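Local coordinates for tubulin-like protein CetZ (Methanosaeta thermophila, PDB 3ZID) that binds and probably hydrolyses GTP as a tubulin/FtsZ-like cytoskeletal protein and is thought to control cell shape, at residues V9-C12 against G13-L17; K59-A63 against K64-H68; S183-I186 against A187-Y190. All blocks are in the same frame, centred on the assembly; numbering follows the deposited sequence.

Contact 1. Residues V9-C12 against G13-L17; sequences VGQC and GNRIL. With GDP (guanosine-5'-diphosphate), chain C.
N14 N reaches G10 O over 2.7 Å with an N-H...O angle of 161°, and R15 N to Q11 O and I16 N to C12 O repeat the same helical i to i+4 pattern. The amides of Q11 and C12 turn to GDP instead: Q11 N meets the β-phosphate oxygen O2B at 2.9 Å, almost straight at 176°, and C12 N meets O2A. A water ties V9 O and G13 N to that same O2A. This is the glycine-rich strand-turn-helix of the Rossmann-like tubulin/FtsZ GTPase domain, and the glycines fit it closely: a CB on G10 would run into GDP O1B, one on G13 into V9 N. One helical turn apart, the side chains of Q11 and R15 run side by side. The Q11 amide stacks on one guanidinium face with the planes 17° apart, CD lying 3.1 Å above it, while R15 NH1 lies 3.1 Å from guanine N7 at the guanidinium edge. With a leucine in place of R15, the Q11 amide would probably lose the flat group it stacks on and N7 its cationic neighbour. C12 SG sits 3.3 Å from guanine N3 and also packs against I16 CD1.

Contact 2. Residues K59-A63 against K64-H68; sequences KFTAA and KDRLH
A short 3-10 turn through A63-D65 links the loop after helix 52-56 to strand 66-68, an edge strand of the parallel sheet in the GTPase domain. Its evidence is a pair of i to i+3 bonds: D65 N to A62 O at 2.8 Å and R66 N to A63 O at 3.2 Å. In both, the donor stands well above the carbonyl plane, 51° out of it at A62 and 66° at A63, as a tight turn imposes.

The side chain of R66 then folds back across the turn to the loop. CG lies beside the backbone N (chi1 -55°) and the chain runs extended from CG to NE, which carries the guanidinium past A62 O to T61. There it grips a single atom side-on: NE and NH2 both donate to T61 O, each at 3.0 Å. The shared acceptor bends both bonds; NH2 approaches within the carbonyl plane, whereas NE comes from above it. Two donors thus fix the rotation of the guanidinium and hold the T61 carbonyl turned toward it.

Beyond the carbonyl, T61 directs its methyl CG2 against D65 CB at 3.7 Å, the two side chains crossing at a slant. The D65 carboxylate is used at both oxygens: OD2 takes a bond from a water that in turn accepts from A62 N, and OD1 forms a salt bridge with K64 NZ at 2.9 Å, the lysine chain being bent at chi3 and chi4 to bring its ammonium back.

D65 OD1 also forms a salt bridge with R100, its stronger partner. T61 OG1 bonds D18 and N21, tying the loop to helix 10-30, while the backbone of D65 and L67 pairs with A47 and N49, laying strand 66-68 alongside strand 42-49.

Contact 3. Residues S183-I186 against A187-Y190; sequences SGDI and ASAY. With GDP (guanosine-5'-diphosphate), chain C.
I186 and Y190, one helical turn apart, lie side by side and point the same way at the beginning of helix 186-210, the long central helix that in tubulin/FtsZ proteins leads from the GTPase domain to the second domain. D185 is the N-cap of this helix, so the contact combines a capped helix end with an aromatic wall for the nucleotide.

The orientation of the tyrosine ring is defined from both faces. I186 CG1, anti to its backbone N (chi1 -171°), is directed over one face, 3.7 Å from the ring centroid and 23° off the ring normal, a CH-pi contact displaced toward the rim. The end of the isoleucine continues across the ring, CD1 coming 3.4 Å from Y190 CZ. Over the opposite face lies the guanine of GDP, its C5 3.5 Å above the middle of the tyrosine ring. Held between an aliphatic chain and the base, the ring is probably hindered from flipping while the nucleotide is bound. The backbone bond from Y190 N to I186 O, at 2.9 Å and nearly straight (172°), ties the two backbones of the pair together.

At the cap, the D185 carboxylate is turned flat against S188, and both bonds reach it from above its plane. S188 N donates to OD1 at 3.2 Å and S188 OG to OD2 at 2.7 Å, so each oxygen receives one hydrogen and the carboxylate is pinned at two points. The N-terminal end of the helix probably also stabilises the negative charge of D185. The main chain of D185 forms an inverse gamma turn, and its carbonyl enters the helix by accepting from A189 N.

On the nucleotide side, the phenol completes the arrangement: Y190 OH donates to the ribose hydroxyl O2' over 2.7 Å.

In the fold
Along the chain the three contacts come in series, 9-17, then 59-68, then 183-190. Contacts 1 and 3 lie at the N-terminal ends of helices 10-30 and 186-210, their centres about 16 Å apart, and both touch GDP. They meet where R15 NH1 packs 3.5 Å from Y190 CD2, so two remote stretches join beside the guanine. Contact 2 touches neither, its centre about 11 Å from that of contact 1 and about 24 Å from that of contact 3. It belongs to the same parallel sheet: strand 66-68 flanks 42-49, which flanks 3-9, the strand that delivers contact 1. The nucleotide site thus lies between the glycine-rich turn and the central helix, while contact 2 marks the sheet edge.

Contact 1. Residues V9-C12 against G13-L17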
ATOM      1  N   VAL A   9      -1.460   4.344   9.307  1.00 18.97           N
ATOM      2  CA  VAL A   9      -0.371   5.130   9.908  1.00 19.62           C
ATOM      3  C   VAL A   9      -0.016   6.332   9.044  1.00 19.35           C
ATOM      4  O   VAL A   9       0.244   6.200   7.845  1.00 19.71           O
ATOM      5  CB  VAL A   9       0.866   4.243  10.091  1.00 24.09           C
ATOM      6  CG1 VAL A   9       1.972   4.962  10.854  1.00 26.83           C
ATOM      7  CG2 VAL A   9       0.457   2.943  10.791  1.00 17.13           C
ATOM      8  N   GLY A  10      -0.029   7.516   9.644  1.00 21.82           N
ATOM      9  CA  GLY A  10       0.218   8.729   8.877  1.00 21.21           C
ATOM     10  C   GLY A  10      -1.061   9.183   8.200  1.00 18.97           C
ATOM     11  O   GLY A  10      -2.079   8.490   8.260  1.00 19.22           O
ATOM     12  N   GLN A  11      -1.029  10.339   7.552  1.00 16.32           N
ATOM     13  CA  GLN A  11      -2.247  10.875   6.940  1.00 24.48           C
ATOM     14  C   GLN A  11      -2.894   9.948   5.892  1.00 21.32           C
ATOM     15  O   GLN A  11      -4.110   9.693   5.921  1.00 16.81           O
ATOM     16  CB  GLN A  11      -1.971  12.239   6.307  1.00 29.72           C
ATOM     17  CG  GLN A  11      -3.147  12.756   5.499  1.00 34.56           C
ATOM     18  CD  GLN A  11      -3.118  14.247   5.348  1.00 45.08           C
ATOM     19  OE1 GLN A  11      -3.943  14.961   5.925  1.00 54.27           O
ATOM     20  NE2 GLN A  11      -2.169  14.734   4.564  1.00 45.24           N
ATOM     21  N   CYS A  12      -2.077   9.466   4.959  1.00 20.26           N
ATOM     22  CA  CYS A  12      -2.569   8.587   3.909  1.00 21.00           C
ATOM     23  C   CYS A  12      -3.152   7.307   4.526  1.00 21.39           C
ATOM     24  O   CYS A  12      -4.292   6.940   4.241  1.00 16.71           O
ATOM     25  CB  CYS A  12      -1.459   8.274   2.913  1.00 16.04           C
ATOM     26  SG  CYS A  12      -1.881   7.037   1.686  1.00 20.99           S
ATOM     27  N   GLY A  13      -2.375   6.658   5.389  1.00 18.30           N
ATOM     28  CA  GLY A  13      -2.834   5.487   6.109  1.00 14.55           C
ATOM     29  C   GLY A  13      -4.116   5.768   6.886  1.00 14.82           C
ATOM     30  O   GLY A  13      -5.029   4.958   6.852  1.00 18.41           O
ATOM     31  N   ASN A  14      -4.192   6.903   7.577  1.00 18.92           N
ATOM     32  CA  ASN A  14      -5.422   7.286   8.286  1.00 19.06           C
ATOM     33  C   ASN A  14      -6.646   7.354   7.356  1.00 23.94           C
ATOM     34  O   ASN A  14      -7.731   6.850   7.679  1.00 18.69           O
ATOM     35  CB  ASN A  14      -5.314   8.676   8.920  1.00 17.75           C
ATOM     36  CG  ASN A  14      -4.359   8.753  10.103  1.00 24.24           C
ATOM     37  OD1 ASN A  14      -4.095   9.856  10.585  1.00 28.67           O
ATOM     38  ND2 ASN A  14      -3.814   7.619  10.551  1.00 18.96           N
ATOM     39  N   ARG A  15      -6.475   8.023   6.220  1.00 22.29           N
ATOM     40  CA  ARG A  15      -7.579   8.240   5.306  1.00 15.17           C
ATOM     41  C   ARG A  15      -8.029   6.938   4.651  1.00 18.85           C
ATOM     42  O   ARG A  15      -9.205   6.747   4.392  1.00 20.38           O
ATOM     43  CB  ARG A  15      -7.235   9.295   4.266  1.00 15.21           C
ATOM     44  CG  ARG A  15      -7.293  10.741   4.773  1.00 27.54           C
ATOM     45  CD  ARG A  15      -6.738  11.632   3.687  1.00 25.32           C
ATOM     46  NE  ARG A  15      -6.663  13.037   4.020  1.00 43.22           N
ATOM     47  CZ  ARG A  15      -5.822  13.877   3.429  1.00 40.83           C
ATOM     48  NH1 ARG A  15      -4.991  13.430   2.494  1.00 32.25           N
ATOM     49  NH2 ARG A  15      -5.807  15.154   3.783  1.00 51.58           N
ATOM     50  N   ILE A  16      -7.098   6.034   4.390  1.00 21.36           N
ATOM     51  CA  ILE A  16      -7.485   4.738   3.854  1.00 18.25           C
ATOM     52  C   ILE A  16      -8.265   3.945   4.896  1.00 19.27           C
ATOM     53  O   ILE A  16      -9.275   3.344   4.589  1.00 21.57           O
ATOM     54  CB  ILE A  16      -6.280   3.939   3.367  1.00 20.79           C
ATOM     55  CG1 ILE A  16      -5.708   4.601   2.117  1.00 22.39           C
ATOM     56  CG2 ILE A  16      -6.692   2.499   3.033  1.00 21.26           C
ATOM     57  CD1 ILE A  16      -4.352   4.035   1.697  1.00 20.37           C
ATOM     58  N   LEU A  17      -7.808   3.983   6.137  1.00 21.67           N
ATOM     59  CA  LEU A  17      -8.505   3.300   7.201  1.00 18.41           C
ATOM     60  C   LEU A  17      -9.935   3.827   7.370  1.00 21.06           C
ATOM     61  O   LEU A  17     -10.874   3.054   7.587  1.00 21.63           O
ATOM     62  CB  LEU A  17      -7.746   3.447   8.512  1.00 15.05           C
ATOM     63  CG  LEU A  17      -8.351   2.610   9.636  1.00 20.75           C
ATOM     64  CD1 LEU A  17      -8.498   1.157   9.176  1.00 29.94           C
ATOM     65  CD2 LEU A  17      -7.466   2.641  10.830  1.00 18.77           C
TER
HETATM   66  PB  GDP C 999       2.733  11.388   6.754  1.00 21.50           P
HETATM   67  O1B GDP C 999       2.954   9.887   6.838  1.00 19.75           O
HETATM   68  O2B GDP C 999       1.461  11.764   7.488  1.00 20.81           O
HETATM   69  O3B GDP C 999       3.932  12.081   7.378  1.00 21.17           O
HETATM   70  O3A GDP C 999       2.678  11.838   5.215  1.00 30.29           O
HETATM   71  PA  GDP C 999       1.534  11.352   4.200  1.00 21.73           P
HETATM   72  O1A GDP C 999       0.609  12.471   3.869  1.00 19.00           O
HETATM   73  O2A GDP C 999       0.799  10.113   4.662  1.00 22.06           O
HETATM   74  O5' GDP C 999       2.452  10.947   2.965  1.00 25.02           O
HETATM   75  C5' GDP C 999       2.408  11.737   1.787  1.00 26.63           C
HETATM   76  C4' GDP C 999       2.259  10.791   0.604  1.00 22.92           C
HETATM   77  O4' GDP C 999       0.992  10.141   0.716  1.00 18.04           O
HETATM   78  C3' GDP C 999       2.237  11.595  -0.667  1.00 15.33           C
HETATM   79  O3' GDP C 999       2.705  10.732  -1.701  1.00 22.01           O
HETATM   80  C2' GDP C 999       0.771  11.883  -0.841  1.00 21.96           C
HETATM   81  O2' GDP C 999       0.478  12.066  -2.222  1.00 20.99           O
HETATM   82  C1' GDP C 999       0.135  10.606  -0.331  1.00 19.80           C
HETATM   83  N9  GDP C 999      -1.179  10.767   0.292  1.00 18.52           N
HETATM   84  C8  GDP C 999      -1.516  11.611   1.287  1.00 17.14           C
HETATM   85  N7  GDP C 999      -2.810  11.426   1.645  1.00 24.03           N
HETATM   86  C5  GDP C 999      -3.300  10.444   0.860  1.00 17.03           C
HETATM   87  C6  GDP C 999      -4.578   9.742   0.720  1.00 14.57           C
HETATM   88  O6  GDP C 999      -5.547  10.063   1.420  1.00 21.86           O
HETATM   89  N1  GDP C 999      -4.666   8.776  -0.193  1.00 14.27           N
HETATM   90  C2  GDP C 999      -3.637   8.426  -0.976  1.00 17.84           C
HETATM   91  N2  GDP C 999      -3.828   7.441  -1.879  1.00 17.35           N
HETATM   92  N3  GDP C 999      -2.418   9.015  -0.915  1.00 18.13           N
HETATM   93  C4  GDP C 999      -2.212  10.004  -0.017  1.00 20.20           C
HETATM   94  O   HOH W   1       0.791   7.543   5.246  1.00 22.20           O

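Contact 2. Residues K59-A63 against K64-H68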
ATOM      1  N   LYS A  59     -13.728  10.798   9.773  1.00 36.07           N
ATOM      2  CA  LYS A  59     -15.179  10.972   9.866  1.00 35.83           C
ATOM      3  C   LYS A  59     -15.962   9.706  10.153  1.00 31.57           C
ATOM      4  O   LYS A  59     -17.094   9.786  10.582  1.00 32.16           O
ATOM      5  CB  LYS A  59     -15.708  11.577   8.561  1.00 37.01           C
ATOM      6  CG  LYS A  59     -15.130  12.945   8.235  1.00 49.63           C
ATOM      7  CD  LYS A  59     -15.410  13.337   6.789  1.00 58.84           C
ATOM      8  CE  LYS A  59     -14.767  14.679   6.443  1.00 67.90           C
ATOM      9  NZ  LYS A  59     -15.106  15.125   5.060  1.00 72.96           N
ATOM     10  N   PHE A  60     -15.356   8.545   9.949  1.00 30.80           N
ATOM     11  CA  PHE A  60     -16.070   7.284  10.126  1.00 35.52           C
ATOM     12  C   PHE A  60     -15.324   6.382  11.112  1.00 34.10           C
ATOM     13  O   PHE A  60     -15.628   5.198  11.267  1.00 28.12           O
ATOM     14  CB  PHE A  60     -16.282   6.595   8.767  1.00 29.03           C
ATOM     15  CG  PHE A  60     -17.011   7.462   7.755  1.00 35.24           C
ATOM     16  CD1 PHE A  60     -18.392   7.474   7.695  1.00 36.44           C
ATOM     17  CD2 PHE A  60     -16.308   8.282   6.881  1.00 32.91           C
ATOM     18  CE1 PHE A  60     -19.065   8.283   6.776  1.00 34.87           C
ATOM     19  CE2 PHE A  60     -16.968   9.087   5.971  1.00 32.93           C
ATOM     20  CZ  PHE A  60     -18.350   9.088   5.920  1.00 34.49           C
ATOM     21  N   THR A  61     -14.353   6.963  11.802  1.00 34.23           N
ATOM     22  CA  THR A  61     -13.527   6.202  12.730  1.00 31.45           C
ATOM     23  C   THR A  61     -13.823   6.662  14.140  1.00 27.86           C
ATOM     24  O   THR A  61     -13.708   7.842  14.437  1.00 26.03           O
ATOM     25  CB  THR A  61     -12.021   6.407  12.421  1.00 30.40           C
ATOM     26  OG1 THR A  61     -11.765   6.001  11.074  1.00 26.52           O
ATOM     27  CG2 THR A  61     -11.149   5.579  13.355  1.00 32.29           C
ATOM     28  N   ALA A  62     -14.181   5.720  15.002  1.00 30.68           N
ATOM     29  CA  ALA A  62     -14.487   6.032  16.397  1.00 36.91           C
ATOM     30  C   ALA A  62     -13.310   6.685  17.131  1.00 35.80           C
ATOM     31  O   ALA A  62     -12.152   6.381  16.853  1.00 28.64           O
ATOM     32  CB  ALA A  62     -14.940   4.787  17.120  1.00 37.11           C
ATOM     33  N   ALA A  63     -13.622   7.549  18.096  1.00 36.57           N
ATOM     34  CA  ALA A  63     -12.612   8.302  18.842  1.00 38.12           C
ATOM     35  C   ALA A  63     -11.612   7.384  19.533  1.00 36.29           C
ATOM     36  O   ALA A  63     -10.426   7.697  19.616  1.00 38.00           O
ATOM     37  CB  ALA A  63     -13.281   9.200  19.863  1.00 44.47           C
ATOM     38  N   LYS A  64     -12.087   6.235  19.997  1.00 36.98           N
ATOM     39  CA  LYS A  64     -11.217   5.256  20.632  1.00 38.99           C
ATOM     40  C   LYS A  64     -10.215   4.638  19.667  1.00 37.64           C
ATOM     41  O   LYS A  64      -9.232   4.031  20.086  1.00 37.20           O
ATOM     42  CB  LYS A  64     -12.048   4.151  21.255  1.00 40.93           C
ATOM     43  CG  LYS A  64     -13.039   3.533  20.296  1.00 48.28           C
ATOM     44  CD  LYS A  64     -13.706   2.312  20.920  1.00 53.31           C
ATOM     45  CE  LYS A  64     -12.828   1.068  20.806  1.00 49.15           C
ATOM     46  NZ  LYS A  64     -12.962   0.429  19.471  1.00 44.67           N
ATOM     47  N   ASP A  65     -10.473   4.787  18.373  1.00 31.43           N
ATOM     48  CA  ASP A  65      -9.621   4.184  17.368  1.00 33.82           C
ATOM     49  C   ASP A  65      -8.700   5.225  16.739  1.00 34.08           C
ATOM     50  O   ASP A  65      -8.045   4.961  15.729  1.00 32.71           O
ATOM     51  CB  ASP A  65     -10.476   3.503  16.297  1.00 35.65           C
ATOM     52  CG  ASP A  65     -11.248   2.308  16.835  1.00 43.43           C
ATOM     53  OD1 ASP A  65     -10.938   1.847  17.954  1.00 43.44           O
ATOM     54  OD2 ASP A  65     -12.145   1.807  16.123  1.00 44.15           O
ATOM     55  N   ARG A  66      -8.666   6.412  17.337  1.00 35.37           N
ATOM     56  CA  ARG A  66      -7.790   7.482  16.873  1.00 33.11           C
ATOM     57  C   ARG A  66      -6.675   7.712  17.868  1.00 35.96           C
ATOM     58  O   ARG A  66      -6.896   8.244  18.951  1.00 35.19           O
ATOM     59  CB  ARG A  66      -8.555   8.785  16.655  1.00 32.52           C
ATOM     60  CG  ARG A  66      -9.726   8.671  15.736  1.00 34.71           C
ATOM     61  CD  ARG A  66     -10.332  10.042  15.476  1.00 39.82           C
ATOM     62  NE  ARG A  66     -11.568   9.927  14.713  1.00 45.32           N
ATOM     63  CZ  ARG A  66     -12.294  10.957  14.300  1.00 50.14           C
ATOM     64  NH1 ARG A  66     -11.905  12.192  14.575  1.00 48.26           N
ATOM     65  NH2 ARG A  66     -13.402  10.750  13.601  1.00 52.99           N
ATOM     66  N   LEU A  67      -5.484   7.263  17.494  1.00 38.23           N
ATOM     67  CA  LEU A  67      -4.330   7.306  18.368  1.00 31.09           C
ATOM     68  C   LEU A  67      -3.380   8.440  17.992  1.00 35.81           C
ATOM     69  O   LEU A  67      -2.741   8.413  16.930  1.00 27.72           O
ATOM     70  CB  LEU A  67      -3.603   5.962  18.354  1.00 36.29           C
ATOM     71  CG  LEU A  67      -2.395   5.896  19.293  1.00 40.21           C
ATOM     72  CD1 LEU A  67      -2.827   6.150  20.725  1.00 38.82           C
ATOM     73  CD2 LEU A  67      -1.712   4.551  19.191  1.00 42.30           C
ATOM     74  N   HIS A  68      -3.338   9.460  18.847  1.00 38.51           N
ATOM     75  CA  HIS A  68      -2.406  10.562  18.678  1.00 41.83           C
ATOM     76  C   HIS A  68      -1.073  10.233  19.335  1.00 37.30           C
ATOM     77  O   HIS A  68      -1.015   9.823  20.488  1.00 35.74           O
ATOM     78  CB  HIS A  68      -2.964  11.861  19.267  1.00 43.50           C
ATOM     79  CG  HIS A  68      -2.118  13.061  18.968  1.00 44.27           C
ATOM     80  ND1 HIS A  68      -1.919  14.076  19.873  1.00 47.46           N
ATOM     81  CD2 HIS A  68      -1.417  13.403  17.861  1.00 44.55           C
ATOM     82  CE1 HIS A  68      -1.131  14.993  19.341  1.00 46.86           C
ATOM     83  NE2 HIS A  68      -0.812  14.610  18.119  1.00 47.25           N
TER
HETATM   84  O   HOH W   2     -13.922   2.988  13.956  1.00 44.39           O

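Contact 3. Residues S183-I186 against A187-Y190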
ATOM      1  N   SER A 183      -7.135  15.431 -12.203  1.00 50.55           N
ATOM      2  CA  SER A 183      -6.262  16.553 -12.552  1.00 55.91           C
ATOM      3  C   SER A 183      -5.633  17.223 -11.315  1.00 61.02           C
ATOM      4  O   SER A 183      -4.824  16.608 -10.617  1.00 57.39           O
ATOM      5  CB  SER A 183      -7.041  17.568 -13.402  1.00 57.98           C
ATOM      6  OG  SER A 183      -6.299  18.752 -13.646  1.00 65.18           O
ATOM      7  N   GLY A 184      -6.026  18.468 -11.045  1.00 61.09           N
ATOM      8  CA  GLY A 184      -5.521  19.207  -9.900  1.00 59.72           C
ATOM      9  C   GLY A 184      -6.320  19.046  -8.615  1.00 61.06           C
ATOM     10  O   GLY A 184      -5.904  19.533  -7.559  1.00 63.61           O
ATOM     11  N   ASP A 185      -7.465  18.370  -8.702  1.00 55.18           N
ATOM     12  CA  ASP A 185      -8.303  18.095  -7.536  1.00 45.16           C
ATOM     13  C   ASP A 185      -7.758  16.886  -6.779  1.00 39.88           C
ATOM     14  O   ASP A 185      -8.252  15.767  -6.931  1.00 35.79           O
ATOM     15  CB  ASP A 185      -9.750  17.841  -7.964  1.00 34.73           C
ATOM     16  CG  ASP A 185     -10.719  17.807  -6.790  1.00 40.03           C
ATOM     17  OD1 ASP A 185     -10.274  17.758  -5.624  1.00 42.10           O
ATOM     18  OD2 ASP A 185     -11.941  17.817  -7.037  1.00 45.10           O
ATOM     19  N   ILE A 186      -6.750  17.133  -5.952  1.00 32.35           N
ATOM     20  CA  ILE A 186      -6.047  16.084  -5.227  1.00 38.11           C
ATOM     21  C   ILE A 186      -6.935  15.384  -4.193  1.00 28.88           C
ATOM     22  O   ILE A 186      -6.788  14.191  -3.939  1.00 28.63           O
ATOM     23  CB  ILE A 186      -4.787  16.650  -4.549  1.00 46.11           C
ATOM     24  CG1 ILE A 186      -3.920  15.542  -3.965  1.00 50.76           C
ATOM     25  CG2 ILE A 186      -5.156  17.668  -3.482  1.00 50.26           C
ATOM     26  CD1 ILE A 186      -2.660  16.085  -3.336  1.00 57.06           C
ATOM     27  N   ALA A 187      -7.873  16.129  -3.614  1.00 24.55           N
ATOM     28  CA  ALA A 187      -8.790  15.565  -2.653  1.00 30.41           C
ATOM     29  C   ALA A 187      -9.667  14.510  -3.321  1.00 30.99           C
ATOM     30  O   ALA A 187      -9.885  13.443  -2.751  1.00 35.03           O
ATOM     31  CB  ALA A 187      -9.649  16.666  -2.059  1.00 29.64           C
ATOM     32  N   SER A 188     -10.137  14.781  -4.536  1.00 36.65           N
ATOM     33  CA  SER A 188     -10.929  13.785  -5.259  1.00 40.57           C
ATOM     34  C   SER A 188     -10.086  12.594  -5.694  1.00 32.22           C
ATOM     35  O   SER A 188     -10.551  11.462  -5.679  1.00 30.43           O
ATOM     36  CB  SER A 188     -11.617  14.411  -6.472  1.00 44.13           C
ATOM     37  OG  SER A 188     -12.585  15.358  -6.053  1.00 50.96           O
ATOM     38  N   ALA A 189      -8.841  12.860  -6.066  1.00 31.54           N
ATOM     39  CA  ALA A 189      -7.915  11.797  -6.444  1.00 30.16           C
ATOM     40  C   ALA A 189      -7.702  10.840  -5.270  1.00 24.30           C
ATOM     41  O   ALA A 189      -7.788   9.619  -5.424  1.00 18.54           O
ATOM     42  CB  ALA A 189      -6.587  12.373  -6.916  1.00 25.60           C
ATOM     43  N   TYR A 190      -7.389  11.409  -4.108  1.00 22.13           N
ATOM     44  CA  TYR A 190      -7.219  10.626  -2.899  1.00 18.14           C
ATOM     45  C   TYR A 190      -8.467   9.815  -2.599  1.00 16.06           C
ATOM     46  O   TYR A 190      -8.364   8.641  -2.286  1.00 18.64           O
ATOM     47  CB  TYR A 190      -6.902  11.508  -1.693  1.00 15.62           C
ATOM     48  CG  TYR A 190      -5.510  12.091  -1.703  1.00 19.06           C
ATOM     49  CD1 TYR A 190      -4.495  11.501  -2.438  1.00 15.36           C
ATOM     50  CD2 TYR A 190      -5.201  13.207  -0.942  1.00 28.09           C
ATOM     51  CE1 TYR A 190      -3.222  12.026  -2.437  1.00 18.12           C
ATOM     52  CE2 TYR A 190      -3.916  13.732  -0.933  1.00 21.51           C
ATOM     53  CZ  TYR A 190      -2.938  13.132  -1.678  1.00 20.87           C
ATOM     54  OH  TYR A 190      -1.658  13.647  -1.686  1.00 22.69           O
TER
HETATM   55  PB  GDP C 999       2.733  11.388   6.754  1.00 21.50           P
HETATM   56  O1B GDP C 999       2.954   9.887   6.838  1.00 19.75           O
HETATM   57  O2B GDP C 999       1.461  11.764   7.488  1.00 20.81           O
HETATM   58  O3B GDP C 999       3.932  12.081   7.378  1.00 21.17           O
HETATM   59  O3A GDP C 999       2.678  11.838   5.215  1.00 30.29           O
HETATM   60  PA  GDP C 999       1.534  11.352   4.200  1.00 21.73           P
HETATM   61  O1A GDP C 999       0.609  12.471   3.869  1.00 19.00           O
HETATM   62  O2A GDP C 999       0.799  10.113   4.662  1.00 22.06           O
HETATM   63  O5' GDP C 999       2.452  10.947   2.965  1.00 25.02           O
HETATM   64  C5' GDP C 999       2.408  11.737   1.787  1.00 26.63           C
HETATM   65  C4' GDP C 999       2.259  10.791   0.604  1.00 22.92           C
HETATM   66  O4' GDP C 999       0.992  10.141   0.716  1.00 18.04           O
HETATM   67  C3' GDP C 999       2.237  11.595  -0.667  1.00 15.33           C
HETATM   68  O3' GDP C 999       2.705  10.732  -1.701  1.00 22.01           O
HETATM   69  C2' GDP C 999       0.771  11.883  -0.841  1.00 21.96           C
HETATM   70  O2' GDP C 999       0.478  12.066  -2.222  1.00 20.99           O
HETATM   71  C1' GDP C 999       0.135  10.606  -0.331  1.00 19.80           C
HETATM   72  N9  GDP C 999      -1.179  10.767   0.292  1.00 18.52           N
HETATM   73  C8  GDP C 999      -1.516  11.611   1.287  1.00 17.14           C
HETATM   74  N7  GDP C 999      -2.810  11.426   1.645  1.00 24.03           N
HETATM   75  C5  GDP C 999      -3.300  10.444   0.860  1.00 17.03           C
HETATM   76  C6  GDP C 999      -4.578   9.742   0.720  1.00 14.57           C
HETATM   77  O6  GDP C 999      -5.547  10.063   1.420  1.00 21.86           O
HETATM   78  N1  GDP C 999      -4.666   8.776  -0.193  1.00 14.27           N
HETATM   79  C2  GDP C 999      -3.637   8.426  -0.976  1.00 17.84           C
HETATM   80  N2  GDP C 999      -3.828   7.441  -1.879  1.00 17.35           N
HETATM   81  N3  GDP C 999      -2.418   9.015  -0.915  1.00 18.13           N
HETATM   82  C4  GDP C 999      -2.212  10.004  -0.017  1.00 20.20           C